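Local coordinates for nucleoprotein (Sendai virus, PDB 6M7D), which forms the helical nucleocapsid that coats the viral RNA genome, one subunit per six ribonucleotides, protecting it from nucleases, at residues P110-T115 with T130-F135. Numbering follows the deposited sequence.
Sequences PKRTKT and TTEWLF
T115 packs on three residues of helix 129-135: its CB meets carbons of T131 and F135, and its methyl meets the carboxylate of E132. CB lies 3.8 Å from CG2 of T131, with the two side chains crossing at about a right angle, and 4.3 Å from CB of F135. The T131 methyl is turned anti to the backbone N, which brings it up to T115, while OG1 of T131 is hydrogen-bonded to the backbone O of Y127 and the backbone N of V120. E132, its chain bent at chi2 (-84°), lays its carboxylate across the T115 methyl, CD to CG2 at 3.4 Å.

Of the polar contacts, NH1 of R112 lies 4.0 Å from OE2 of E132, a long salt bridge; the oxygen sits at the guanidinium edge, but the two planes are 59° apart. The same NH1 gives a weak, bent hydrogen bond to OG1 of T115 (3.1 Å), while NH2 makes a salt bridge to E128 OE2.

No hydrogen bond joins the segments directly. In Ncore, about 30 Å (nearest atoms) from the bound RNA, the connection between strands 99-108 and 118-122 therefore meets the helix mainly through van der Waals packing at T115, with probably a diffuse attraction at solvent-exposed E132.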
loop_
_atom_site.group_PDB
_atom_site.type_symbol
_atom_site.label_atom_id
_atom_site.label_comp_id
_atom_site.label_asym_id
_atom_site.label_seq_id
_atom_site.Cartn_x
_atom_site.Cartn_y
_atom_site.Cartn_z
ATOM N N PRO A 110 -15.738 25.705 -27.436
ATOM C CA PRO A 110 -16.610 25.261 -28.528
ATOM C C PRO A 110 -16.045 25.674 -29.896
ATOM O O PRO A 110 -16.141 24.900 -30.830
ATOM C CB PRO A 110 -17.938 25.985 -28.257
ATOM C CG PRO A 110 -17.547 27.176 -27.412
ATOM C CD PRO A 110 -16.390 26.686 -26.567
ATOM N N LYS A 111 -15.480 26.883 -29.966
ATOM C CA LYS A 111 -14.910 27.441 -31.222
ATOM C C LYS A 111 -13.744 26.574 -31.712
ATOM O O LYS A 111 -13.671 26.330 -32.933
ATOM C CB LYS A 111 -14.430 28.876 -30.982
ATOM C CG LYS A 111 -15.509 29.865 -30.564
ATOM C CD LYS A 111 -14.990 31.276 -30.390
ATOM C CE LYS A 111 -16.065 32.258 -29.974
ATOM N NZ LYS A 111 -15.525 33.630 -29.820
ATOM N N ARG A 112 -12.894 26.095 -30.798
ATOM C CA ARG A 112 -11.711 25.287 -31.201
ATOM C C ARG A 112 -12.063 23.798 -31.268
ATOM O O ARG A 112 -12.420 23.221 -30.222
ATOM C CB ARG A 112 -10.563 25.493 -30.208
ATOM C CG ARG A 112 -9.717 24.247 -29.986
ATOM C CD ARG A 112 -8.650 24.429 -28.924
ATOM N NE ARG A 112 -7.495 25.159 -29.424
ATOM C CZ ARG A 112 -6.439 24.592 -29.993
ATOM N NH1 ARG A 112 -6.390 23.278 -30.137
ATOM N NH2 ARG A 112 -5.435 25.337 -30.417
ATOM N N THR A 113 -11.964 23.215 -32.467
ATOM C CA THR A 113 -12.210 21.765 -32.697
ATOM C C THR A 113 -10.888 21.094 -33.090
ATOM O O THR A 113 -10.918 19.905 -33.461
ATOM C CB THR A 113 -13.272 21.556 -33.783
ATOM O OG1 THR A 113 -13.421 20.150 -33.983
ATOM C CG2 THR A 113 -12.912 22.222 -35.093
ATOM N N LYS A 114 -9.777 21.834 -32.987
ATOM C CA LYS A 114 -8.432 21.340 -33.387
ATOM C C LYS A 114 -8.020 20.129 -32.542
ATOM O O LYS A 114 -7.508 19.157 -33.132
ATOM C CB LYS A 114 -7.405 22.468 -33.241
ATOM C CG LYS A 114 -7.738 23.749 -33.996
ATOM C CD LYS A 114 -6.768 24.878 -33.721
ATOM C CE LYS A 114 -7.159 26.171 -34.404
ATOM N NZ LYS A 114 -6.233 27.276 -34.059
ATOM N N THR A 115 -8.268 20.165 -31.230
ATOM C CA THR A 115 -7.876 19.025 -30.356
ATOM C C THR A 115 -9.063 18.608 -29.481
ATOM O O THR A 115 -8.988 18.804 -28.252
ATOM C CB THR A 115 -6.664 19.386 -29.490
ATOM O OG1 THR A 115 -6.996 20.543 -28.722
ATOM C CG2 THR A 115 -5.416 19.653 -30.302
ATOM N N THR A 130 1.622 21.660 -26.255
ATOM C CA THR A 130 1.266 20.756 -25.168
ATOM C C THR A 130 -0.091 20.119 -25.418
ATOM O O THR A 130 -0.306 18.946 -25.100
ATOM C CB THR A 130 1.264 21.510 -23.838
ATOM O OG1 THR A 130 2.571 22.037 -23.584
ATOM C CG2 THR A 130 0.872 20.591 -22.697
ATOM N N THR A 131 -1.014 20.873 -26.013
ATOM C CA THR A 131 -2.355 20.355 -26.245
ATOM C C THR A 131 -2.356 19.267 -27.310
ATOM O O THR A 131 -3.045 18.254 -27.162
ATOM C CB THR A 131 -3.292 21.491 -26.638
ATOM O OG1 THR A 131 -3.183 22.546 -25.677
ATOM C CG2 THR A 131 -4.712 20.999 -26.662
ATOM N N GLU A 132 -1.604 19.455 -28.395
ATOM C CA GLU A 132 -1.508 18.389 -29.387
ATOM C C GLU A 132 -0.742 17.194 -28.846
ATOM O O GLU A 132 -1.010 16.058 -29.248
ATOM C CB GLU A 132 -0.856 18.888 -30.676
ATOM C CG GLU A 132 -1.159 20.324 -31.036
ATOM C CD GLU A 132 -2.472 20.478 -31.777
ATOM O OE1 GLU A 132 -2.860 19.541 -32.506
ATOM O OE2 GLU A 132 -3.118 21.536 -31.627
ATOM N N TRP A 133 0.214 17.424 -27.944
ATOM C CA TRP A 133 0.917 16.302 -27.335
ATOM C C TRP A 133 -0.007 15.502 -26.427
ATOM O O TRP A 133 0.056 14.268 -26.395
ATOM C CB TRP A 133 2.130 16.809 -26.558
ATOM C CG TRP A 133 2.558 15.902 -25.456
ATOM C CD1 TRP A 133 2.972 14.610 -25.574
ATOM C CD2 TRP A 133 2.622 16.218 -24.064
ATOM N NE1 TRP A 133 3.285 14.100 -24.341
ATOM C CE2 TRP A 133 3.078 15.070 -23.396
ATOM C CE3 TRP A 133 2.336 17.361 -23.316
ATOM C CZ2 TRP A 133 3.257 15.031 -22.018
ATOM C CZ3 TRP A 133 2.513 17.319 -21.951
ATOM C CH2 TRP A 133 2.968 16.164 -21.315
ATOM N N LEU A 134 -0.884 16.187 -25.695
ATOM C CA LEU A 134 -1.709 15.538 -24.686
ATOM C C LEU A 134 -2.957 14.906 -25.288
ATOM O O LEU A 134 -3.339 13.798 -24.900
ATOM C CB LEU A 134 -2.085 16.554 -23.611
ATOM C CG LEU A 134 -3.091 16.173 -22.531
ATOM C CD1 LEU A 134 -2.686 14.896 -21.835
ATOM C CD2 LEU A 134 -3.188 17.299 -21.538
ATOM N N PHE A 135 -3.606 15.584 -26.230
ATOM C CA PHE A 135 -4.844 15.103 -26.825
ATOM C C PHE A 135 -4.659 14.614 -28.252
ATOM O O PHE A 135 -5.644 14.482 -28.984
ATOM C CB PHE A 135 -5.908 16.198 -26.779
ATOM C CG PHE A 135 -6.289 16.600 -25.394
ATOM C CD1 PHE A 135 -7.033 15.753 -24.598
ATOM C CD2 PHE A 135 -5.894 17.818 -24.879
ATOM C CE1 PHE A 135 -7.378 16.114 -23.320
ATOM C CE2 PHE A 135 -6.240 18.182 -23.602
ATOM C CZ PHE A 135 -6.983 17.327 -22.823
#